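Local structure of threonine phosphate decarboxylase-like enzyme (Sulfurospirillum multivorans, 6OUX) at residues P81-S86 against H269-N274; R85-V90 against Y281-F286; T109-M114 against G254-D259. The protein decarboxylates L-serine O-phosphate to ethanolamine O-phosphate with pyridoxal phosphate, supplying the precursor of the nucleotide-loop linker in norcobamide biosynthesis. All blocks are in the same frame, centred on the assembly; numbering follows the deposited sequence.

Contact 1: residues P81-S86 against H269-N274; sequences PSQQRS and HGFLWN
Asn274 holds its CG opposite its own backbone N (chi1 174°), which carries the amide out to the ring of Pro81, while a bend at chi2 of Gln84 (86°) carries that amide end to Trp273. At the first meeting, Pro81 CG lies 4.0 Å from Asn274 OD1, with ND2 of the same amide 4.2 Å from Pro81 CD: a van der Waals contact in which the two side chains cross at nearly a right angle. At the second, the Gln84 amide comes up to the pyrrole edge of the Trp273 indole, on the CD1 side, its plane turned 66° from the ring. The nearest CA atoms are those of Gln83 and Asn274, 6.9 Å apart. Phe271, the centre of an inverse gamma turn closed by Leu272 N to Gly270 O at 2.7 Å, reaches toward the Gln83 side chain, but its ring is poorly ordered and the detail there is doubtful. The contact also faces the dimer partner: Arg252 of the second subunit packs on Trp273 and Asn274, and its Ala249 on Pro81. Gln83 is the N-cap of helix 84-95, so the loop between helices 260-266 and 277-286 lies across the start of that helix, where Ser82 OG is hydrogen-bonded to Glu280 of helix 277-286.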
loop_
_atom_site.group_PDB
_atom_site.type_symbol
_atom_site.label_atom_id
_atom_site.label_comp_id
_atom_site.label_asym_id
_atom_site.label_seq_id
_atom_site.Cartn_x
_atom_site.Cartn_y
_atom_site.Cartn_z
ATOM N N PRO A 81 6.087 9.702 6.142
ATOM C CA PRO A 81 5.279 10.428 5.182
ATOM C C PRO A 81 4.038 11.002 5.861
ATOM O O PRO A 81 3.637 10.545 6.925
ATOM C CB PRO A 81 4.861 9.365 4.191
ATOM C CG PRO A 81 5.595 8.133 4.560
ATOM C CD PRO A 81 5.915 8.259 6.000
ATOM N N SER A 82 3.431 11.977 5.212
ATOM C CA SER A 82 2.220 12.636 5.728
ATOM C C SER A 82 1.086 11.682 5.850
ATOM O O SER A 82 1.012 10.689 5.116
ATOM C CB SER A 82 1.841 13.775 4.797
ATOM O OG SER A 82 2.944 14.662 4.611
ATOM N N GLN A 83 0.202 11.992 6.799
ATOM C CA GLN A 83 -0.934 11.185 7.142
ATOM C C GLN A 83 -2.144 11.595 6.298
ATOM O O GLN A 83 -2.108 12.620 5.604
ATOM C CB GLN A 83 -1.279 11.309 8.638
ATOM C CG GLN A 83 -0.121 11.187 9.641
ATOM C CD GLN A 83 0.873 10.075 9.323
ATOM O OE1 GLN A 83 2.049 10.338 9.059
ATOM N NE2 GLN A 83 0.410 8.827 9.362
ATOM N N GLN A 84 -3.180 10.761 6.351
ATOM C CA GLN A 84 -4.378 10.887 5.522
ATOM C C GLN A 84 -4.957 12.306 5.457
ATOM O O GLN A 84 -5.147 12.862 4.349
ATOM C CB GLN A 84 -5.425 9.848 5.944
ATOM C CG GLN A 84 -6.711 9.867 5.144
ATOM C CD GLN A 84 -6.698 9.046 3.858
ATOM O OE1 GLN A 84 -5.867 8.109 3.639
ATOM N NE2 GLN A 84 -7.654 9.356 3.006
ATOM N N ARG A 85 -5.196 12.930 6.618
ATOM C CA ARG A 85 -5.756 14.310 6.644
ATOM C C ARG A 85 -4.936 15.346 5.864
ATOM O O ARG A 85 -5.490 16.324 5.262
ATOM C CB ARG A 85 -5.974 14.806 8.102
ATOM C CG ARG A 85 -6.981 14.015 8.944
ATOM C CD ARG A 85 -8.394 14.085 8.358
ATOM N NE ARG A 85 -9.407 13.293 9.070
ATOM C CZ ARG A 85 -10.640 13.046 8.609
ATOM N NH1 ARG A 85 -11.015 13.498 7.423
ATOM N NH2 ARG A 85 -11.486 12.283 9.304
ATOM N N SER A 86 -3.608 15.188 5.866
ATOM C CA SER A 86 -2.803 16.143 5.176
ATOM C C SER A 86 -2.923 15.885 3.662
ATOM O O SER A 86 -2.928 16.840 2.887
ATOM C CB SER A 86 -1.358 16.194 5.733
ATOM O OG SER A 86 -0.408 16.404 4.722
ATOM N N HIS A 269 -10.488 3.200 12.878
ATOM C CA HIS A 269 -10.357 1.724 12.748
ATOM C C HIS A 269 -8.938 1.110 12.481
ATOM O O HIS A 269 -8.663 0.032 13.005
ATOM C CB HIS A 269 -11.378 1.114 11.753
ATOM C CG HIS A 269 -12.138 -0.042 12.335
ATOM N ND1 HIS A 269 -11.531 -1.229 12.694
ATOM C CD2 HIS A 269 -13.441 -0.170 12.684
ATOM C CE1 HIS A 269 -12.428 -2.045 13.217
ATOM N NE2 HIS A 269 -13.597 -1.429 13.219
ATOM N N GLY A 270 -8.032 1.722 11.715
ATOM C CA GLY A 270 -8.150 3.060 11.154
ATOM C C GLY A 270 -6.973 3.321 10.244
ATOM O O GLY A 270 -7.112 3.294 9.022
ATOM N N PHE A 271 -5.804 3.553 10.844
ATOM C CA PHE A 271 -4.545 3.685 10.093
ATOM C C PHE A 271 -4.093 2.284 9.646
ATOM O O PHE A 271 -3.024 1.771 10.003
ATOM C CB PHE A 271 -3.465 4.447 10.894
ATOM C CG PHE A 271 -2.364 5.046 10.036
ATOM C CD1 PHE A 271 -2.666 5.970 9.030
ATOM C CD2 PHE A 271 -1.026 4.706 10.245
ATOM C CE1 PHE A 271 -1.664 6.526 8.248
ATOM C CE2 PHE A 271 -0.021 5.260 9.462
ATOM C CZ PHE A 271 -0.344 6.164 8.460
ATOM N N LEU A 272 -4.970 1.681 8.853
ATOM C CA LEU A 272 -4.707 0.447 8.128
ATOM C C LEU A 272 -3.848 0.808 6.890
ATOM O O LEU A 272 -3.238 -0.072 6.269
ATOM C CB LEU A 272 -6.056 -0.215 7.777
ATOM C CG LEU A 272 -6.297 -1.292 6.702
ATOM C CD1 LEU A 272 -5.213 -2.355 6.602
ATOM C CD2 LEU A 272 -7.662 -1.944 6.948
ATOM N N TRP A 273 -3.752 2.115 6.595
ATOM C CA TRP A 273 -3.134 2.627 5.365
ATOM C C TRP A 273 -2.200 3.835 5.551
ATOM O O TRP A 273 -2.552 4.848 6.167
ATOM C CB TRP A 273 -4.226 3.009 4.369
ATOM C CG TRP A 273 -3.770 3.985 3.325
ATOM C CD1 TRP A 273 -4.089 5.320 3.242
ATOM C CD2 TRP A 273 -2.915 3.709 2.218
ATOM N NE1 TRP A 273 -3.485 5.886 2.145
ATOM C CE2 TRP A 273 -2.761 4.921 1.493
ATOM C CE3 TRP A 273 -2.273 2.559 1.759
ATOM C CZ2 TRP A 273 -1.978 5.009 0.332
ATOM C CZ3 TRP A 273 -1.496 2.648 0.623
ATOM C CH2 TRP A 273 -1.360 3.866 -0.085
ATOM N N ASN A 274 -1.033 3.723 4.933
ATOM C CA ASN A 274 -0.072 4.769 4.880
ATOM C C ASN A 274 0.437 4.866 3.428
ATOM O O ASN A 274 0.679 3.844 2.760
ATOM C CB ASN A 274 1.047 4.426 5.853
ATOM C CG ASN A 274 2.200 5.390 5.783
ATOM O OD1 ASN A 274 2.000 6.585 5.523
ATOM N ND2 ASN A 274 3.429 4.878 6.000
#

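Contact 2: residues R85-V90 against Y281-F286; sequences RSLQKV and YCLRLF
Val90 and Leu87 of helix 84-95 meet Arg284 and Leu283 of helix 277-286 in a helix-helix packing of the large, cofactor-binding domain of this aminotransferase-like fold. The two segments run nearly the same way, their axes 25° apart and 10.3 Å from each other at closest approach. Val90 points at the partner helix and uses both methyls. CG1 settles against the root of Arg284, 4.1 Å from its CG, and CG2 lies over one face of the guanidinium, 3.3 Å from Arg284 NH1 and 3.7 Å from Arg284 CZ. That reach depends on the arginine chain being extended from CG to NE (chi2 179°), so that it spans the gap between the helices and crosses the valine at about a right angle. Ser86 OG sits at the edge of the same guanidinium, near its plane. The firm polar partner of the arginine is Glu280, one turn earlier on its own helix, which forms a salt bridge to Arg284 NE and would be expected to offset the charge. Deeper in, Leu283 CD2 touches Leu87 CD2 at 3.8 Å, again with the side chains crossing, and Leu242 packs on Leu283 from a loop. On another face of helix 84-95, Arg85 NH1 donates to a lone pair of Gln88 OE1 at 2.9 Å, while Gln88 NE2 is hydrogen-bonded to Ile102 O of strand 102-105. The arrangement is that of two near-parallel helices with an apolar seam of valine and leucines and an arginine along its rim, as fits the helical layer of a fold-type I pyridoxal phosphate enzyme.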
loop_
_atom_site.group_PDB
_atom_site.type_symbol
_atom_site.label_atom_id
_atom_site.label_comp_id
_atom_site.label_asym_id
_atom_site.label_seq_id
_atom_site.Cartn_x
_atom_site.Cartn_y
_atom_site.Cartn_z
ATOM N N ARG A 85 -5.196 12.930 6.618
ATOM C CA ARG A 85 -5.756 14.310 6.644
ATOM C C ARG A 85 -4.936 15.346 5.864
ATOM O O ARG A 85 -5.490 16.324 5.262
ATOM C CB ARG A 85 -5.974 14.806 8.102
ATOM C CG ARG A 85 -6.981 14.015 8.944
ATOM C CD ARG A 85 -8.394 14.085 8.358
ATOM N NE ARG A 85 -9.407 13.293 9.070
ATOM C CZ ARG A 85 -10.640 13.046 8.609
ATOM N NH1 ARG A 85 -11.015 13.498 7.423
ATOM N NH2 ARG A 85 -11.486 12.283 9.304
ATOM N N SER A 86 -3.608 15.188 5.866
ATOM C CA SER A 86 -2.803 16.143 5.176
ATOM C C SER A 86 -2.923 15.885 3.662
ATOM O O SER A 86 -2.928 16.840 2.887
ATOM C CB SER A 86 -1.358 16.194 5.733
ATOM O OG SER A 86 -0.408 16.404 4.722
ATOM N N LEU A 87 -3.068 14.619 3.261
ATOM C CA LEU A 87 -3.219 14.208 1.853
ATOM C C LEU A 87 -4.581 14.637 1.270
ATOM O O LEU A 87 -4.663 15.162 0.156
ATOM C CB LEU A 87 -3.084 12.691 1.735
ATOM C CG LEU A 87 -1.730 12.124 2.164
ATOM C CD1 LEU A 87 -1.766 10.614 2.194
ATOM C CD2 LEU A 87 -0.644 12.687 1.274
ATOM N N GLN A 88 -5.614 14.522 2.089
ATOM C CA GLN A 88 -6.921 15.085 1.777
ATOM C C GLN A 88 -6.849 16.550 1.380
ATOM O O GLN A 88 -7.429 17.014 0.334
ATOM C CB GLN A 88 -7.840 14.890 2.987
ATOM C CG GLN A 88 -8.341 13.486 3.184
ATOM C CD GLN A 88 -9.371 13.459 4.280
ATOM O OE1 GLN A 88 -9.354 14.318 5.129
ATOM N NE2 GLN A 88 -10.263 12.507 4.265
ATOM N N LYS A 89 -6.107 17.307 2.191
ATOM C CA LYS A 89 -5.937 18.709 1.929
ATOM C C LYS A 89 -5.179 18.992 0.645
ATOM O O LYS A 89 -5.520 19.914 -0.061
ATOM C CB LYS A 89 -5.364 19.433 3.151
ATOM C CG LYS A 89 -6.455 19.619 4.206
ATOM C CD LYS A 89 -5.931 19.707 5.633
ATOM C CE LYS A 89 -7.085 19.702 6.625
ATOM N NZ LYS A 89 -6.826 18.734 7.719
ATOM N N VAL A 90 -4.201 18.169 0.285
ATOM C CA VAL A 90 -3.499 18.387 -0.969
ATOM C C VAL A 90 -4.474 18.210 -2.126
ATOM O O VAL A 90 -4.506 19.029 -3.015
ATOM C CB VAL A 90 -2.253 17.504 -1.099
ATOM C CG1 VAL A 90 -1.612 17.662 -2.455
ATOM C CG2 VAL A 90 -1.240 17.871 -0.019
ATOM N N TYR A 281 5.191 12.262 -2.873
ATOM C CA TYR A 281 5.820 13.169 -3.817
ATOM C C TYR A 281 4.909 13.271 -5.068
ATOM O O TYR A 281 4.614 14.358 -5.561
ATOM C CB TYR A 281 7.200 12.662 -4.258
ATOM C CG TYR A 281 7.730 13.452 -5.423
ATOM C CD1 TYR A 281 8.335 14.711 -5.216
ATOM C CD2 TYR A 281 7.544 13.031 -6.733
ATOM C CE1 TYR A 281 8.790 15.493 -6.288
ATOM C CE2 TYR A 281 7.970 13.839 -7.810
ATOM C CZ TYR A 281 8.581 15.061 -7.581
ATOM O OH TYR A 281 9.027 15.852 -8.633
ATOM N N CYS A 282 4.482 12.129 -5.564
ATOM C CA CYS A 282 3.727 12.098 -6.823
ATOM C C CYS A 282 2.367 12.734 -6.644
ATOM O O CYS A 282 1.899 13.478 -7.498
ATOM C CB CYS A 282 3.553 10.662 -7.315
ATOM S SG CYS A 282 5.030 9.950 -8.073
ATOM N N LEU A 283 1.761 12.460 -5.512
ATOM C CA LEU A 283 0.461 13.032 -5.216
ATOM C C LEU A 283 0.512 14.571 -5.209
ATOM O O LEU A 283 -0.390 15.249 -5.797
ATOM C CB LEU A 283 -0.068 12.542 -3.879
ATOM C CG LEU A 283 -1.562 12.750 -3.763
ATOM C CD1 LEU A 283 -2.226 11.542 -4.404
ATOM C CD2 LEU A 283 -2.012 12.915 -2.313
ATOM N N ARG A 284 1.554 15.101 -4.562
ATOM C CA ARG A 284 1.727 16.550 -4.460
ATOM C C ARG A 284 2.146 17.155 -5.787
ATOM O O ARG A 284 1.789 18.298 -6.085
ATOM C CB ARG A 284 2.736 16.914 -3.421
ATOM C CG ARG A 284 2.320 16.583 -2.003
ATOM C CD ARG A 284 3.445 16.976 -1.030
ATOM N NE ARG A 284 3.031 16.649 0.311
ATOM C CZ ARG A 284 2.264 17.418 1.081
ATOM N NH1 ARG A 284 1.879 18.641 0.697
ATOM N NH2 ARG A 284 1.913 16.961 2.269
ATOM N N LEU A 285 2.860 16.395 -6.593
ATOM C CA LEU A 285 3.144 16.812 -7.935
ATOM C C LEU A 285 1.868 16.975 -8.749
ATOM O O LEU A 285 1.626 18.008 -9.373
ATOM C CB LEU A 285 4.074 15.782 -8.583
ATOM C CG LEU A 285 4.565 16.158 -9.965
ATOM C CD1 LEU A 285 5.529 17.351 -9.892
ATOM C CD2 LEU A 285 5.214 14.923 -10.520
ATOM N N PHE A 286 1.031 15.947 -8.701
ATOM C CA PHE A 286 -0.138 15.797 -9.584
ATOM C C PHE A 286 -1.144 16.900 -9.426
ATOM O O PHE A 286 -1.959 17.080 -10.323
ATOM C CB PHE A 286 -0.847 14.457 -9.334
ATOM C CG PHE A 286 -0.056 13.245 -9.719
ATOM C CD1 PHE A 286 1.094 13.312 -10.498
ATOM C CD2 PHE A 286 -0.470 11.985 -9.260
ATOM C CE1 PHE A 286 1.801 12.145 -10.808
ATOM C CE2 PHE A 286 0.232 10.837 -9.558
ATOM C CZ PHE A 286 1.344 10.911 -10.355
#

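Contact 3: residues T109-M114 against G254-D259; sequences TEIIQM and GYALMD
Ile111 of helix 108-116 packs on Gly254, Tyr255 and Ala256 of strand 254-257, a buried helix-on-sheet contact in the seven-stranded mixed sheet of the fold-type I pyridoxal phosphate enzymes. Strand 254-257 is the one that runs against both its neighbours, 102-105 and 236-241, as the lone antiparallel strand does in this fold. Backbone hydrogen bonds tie it on one side to Gly105 and Phe103 and on the other to Lys240 and Ile238. The helix axis passes 8.5 Å from that of the strand, at 45° to it. The nearest CA atoms across the contact are those of Ile111 and Ala256, 7.4 Å apart.

Ile111 points at the strand and spreads two branches along it. CG1 leans beside the backbone N (chi1 -68°), leaving CG2 to meet the small methyl of Ala256, CB, at 3.9 Å. The longer branch then carries CD1 along the strand to lie 3.8 Å from Gly254 O and equally far from Tyr255 C, a methyl resting on main-chain atoms where glycine has no side chain in the way. Tyr255 points to the opposite face of the sheet, where it meets Met91 and Leu95 of helix 84-95, so the strand is sandwiched between two helices. Phe103 of the adjoining strand widens the apolar floor, touching Ile111, Met114 and Met258. Beside this apolar patch, Glu110 forms a salt bridge with Arg252, just ahead of the strand. Farther along, where the strand has given way to loop, two methionines close the contact, methyl to methyl: Met114 CE lies 4.4 Å from Met258 CE.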
loop_
_atom_site.group_PDB
_atom_site.type_symbol
_atom_site.label_atom_id
_atom_site.label_comp_id
_atom_site.label_asym_id
_atom_site.label_seq_id
_atom_site.Cartn_x
_atom_site.Cartn_y
_atom_site.Cartn_z
ATOM N N THR A 109 -9.576 -0.230 -7.788
ATOM C CA THR A 109 -10.073 -1.550 -7.479
ATOM C C THR A 109 -9.923 -1.925 -5.978
ATOM O O THR A 109 -10.844 -2.456 -5.424
ATOM C CB THR A 109 -9.420 -2.598 -8.398
ATOM O OG1 THR A 109 -9.627 -2.172 -9.745
ATOM C CG2 THR A 109 -10.089 -3.990 -8.205
ATOM N N GLU A 110 -8.803 -1.591 -5.341
ATOM C CA GLU A 110 -8.641 -1.767 -3.894
ATOM C C GLU A 110 -9.696 -0.969 -3.095
ATOM O O GLU A 110 -10.242 -1.489 -2.094
ATOM C CB GLU A 110 -7.243 -1.422 -3.379
ATOM C CG GLU A 110 -6.047 -2.194 -3.972
ATOM C CD GLU A 110 -5.749 -1.908 -5.462
ATOM O OE1 GLU A 110 -6.204 -0.917 -6.042
ATOM O OE2 GLU A 110 -5.022 -2.704 -6.106
ATOM N N ILE A 111 -9.976 0.268 -3.513
ATOM C CA ILE A 111 -10.994 1.052 -2.846
ATOM C C ILE A 111 -12.377 0.417 -3.023
ATOM O O ILE A 111 -13.133 0.341 -2.061
ATOM C CB ILE A 111 -10.948 2.517 -3.268
ATOM C CG1 ILE A 111 -9.636 3.137 -2.721
ATOM C CG2 ILE A 111 -12.177 3.272 -2.736
ATOM C CD1 ILE A 111 -9.349 4.504 -3.414
ATOM N N ILE A 112 -12.706 -0.067 -4.229
ATOM C CA ILE A 112 -14.016 -0.676 -4.454
ATOM C C ILE A 112 -14.192 -1.979 -3.682
ATOM O O ILE A 112 -15.251 -2.259 -3.171
ATOM C CB ILE A 112 -14.292 -0.863 -5.961
ATOM C CG1 ILE A 112 -14.409 0.500 -6.650
ATOM C CG2 ILE A 112 -15.581 -1.662 -6.203
ATOM C CD1 ILE A 112 -14.488 0.422 -8.167
ATOM N N GLN A 113 -13.126 -2.739 -3.541
ATOM C CA GLN A 113 -13.149 -3.928 -2.723
ATOM C C GLN A 113 -13.409 -3.617 -1.268
ATOM O O GLN A 113 -14.207 -4.359 -0.661
ATOM C CB GLN A 113 -11.872 -4.765 -2.963
ATOM C CG GLN A 113 -11.907 -5.300 -4.404
ATOM C CD GLN A 113 -10.617 -5.909 -4.972
ATOM O OE1 GLN A 113 -10.655 -6.586 -6.030
ATOM N NE2 GLN A 113 -9.490 -5.679 -4.307
ATOM N N MET A 114 -12.780 -2.581 -0.711
ATOM C CA MET A 114 -13.108 -2.049 0.660
ATOM C C MET A 114 -14.569 -1.627 0.785
ATOM O O MET A 114 -15.248 -2.038 1.715
ATOM C CB MET A 114 -12.151 -0.933 1.064
ATOM C CG MET A 114 -12.484 -0.110 2.336
ATOM S SD MET A 114 -11.543 1.442 2.529
ATOM C CE MET A 114 -12.583 2.492 1.508
ATOM N N GLY A 254 -4.809 5.832 -5.658
ATOM C CA GLY A 254 -6.117 6.129 -6.205
ATOM C C GLY A 254 -6.871 6.891 -5.166
ATOM O O GLY A 254 -6.449 6.925 -3.967
ATOM N N TYR A 255 -7.965 7.509 -5.582
ATOM C CA TYR A 255 -8.808 8.203 -4.589
ATOM C C TYR A 255 -10.285 7.885 -4.817
ATOM O O TYR A 255 -10.667 7.312 -5.841
ATOM C CB TYR A 255 -8.542 9.714 -4.567
ATOM C CG TYR A 255 -9.107 10.476 -5.795
ATOM C CD1 TYR A 255 -8.395 10.582 -6.962
ATOM C CD2 TYR A 255 -10.342 11.044 -5.756
ATOM C CE1 TYR A 255 -8.894 11.284 -8.065
ATOM C CE2 TYR A 255 -10.867 11.718 -6.853
ATOM C CZ TYR A 255 -10.150 11.810 -7.992
ATOM O OH TYR A 255 -10.685 12.451 -9.031
ATOM N N ALA A 256 -11.086 8.205 -3.825
ATOM C CA ALA A 256 -12.543 8.187 -3.908
ATOM C C ALA A 256 -13.117 9.452 -3.317
ATOM O O ALA A 256 -12.538 10.021 -2.367
ATOM C CB ALA A 256 -13.117 7.004 -3.173
ATOM N N LEU A 257 -14.259 9.868 -3.853
ATOM C CA LEU A 257 -15.110 10.952 -3.292
ATOM C C LEU A 257 -16.365 10.259 -2.734
ATOM O O LEU A 257 -17.045 9.509 -3.443
ATOM C CB LEU A 257 -15.517 11.937 -4.374
ATOM C CG LEU A 257 -14.378 12.544 -5.215
ATOM C CD1 LEU A 257 -14.898 13.538 -6.241
ATOM C CD2 LEU A 257 -13.304 13.215 -4.390
ATOM N N MET A 258 -16.621 10.472 -1.461
ATOM C CA MET A 258 -17.711 9.815 -0.794
ATOM C C MET A 258 -18.145 10.597 0.434
ATOM O O MET A 258 -17.567 11.619 0.790
ATOM C CB MET A 258 -17.362 8.349 -0.462
ATOM C CG MET A 258 -16.206 8.106 0.489
ATOM S SD MET A 258 -15.823 6.317 0.821
ATOM C CE MET A 258 -14.520 6.081 -0.082
ATOM N N ASP A 259 -19.189 10.100 1.060
ATOM C CA ASP A 259 -19.770 10.728 2.255
ATOM C C ASP A 259 -18.684 10.943 3.320
ATOM O O ASP A 259 -17.953 10.022 3.623
ATOM C CB ASP A 259 -20.886 9.799 2.787
ATOM C CG ASP A 259 -21.509 10.335 4.029
ATOM O OD1 ASP A 259 -22.336 11.299 3.930
ATOM O OD2 ASP A 259 -21.108 9.873 5.108
#

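Going from the N terminus, the chain passes 81-86 and 85-90, which overlap at Arg85 and Ser86 around the start of helix 84-95, then 109-114 in helix 108-116. After the middle strands of the large sheet it returns through 254-259, 269-274 and 281-286. Contact 3 closes the innermost loop and lies wholly within the spans of contacts 1 and 2. Those two are staggered: 81-86 pairs with the earlier returning segment and 85-90 with the later. Contacts 1 and 2 adjoin through Ser82 and Arg284, tying helix 84-95 to helix 277-286 and the loop before it; contact 3, about 15 Å from contact 1 and 16 Å from contact 2 between centres, fastens helix 108-116 to the sheet.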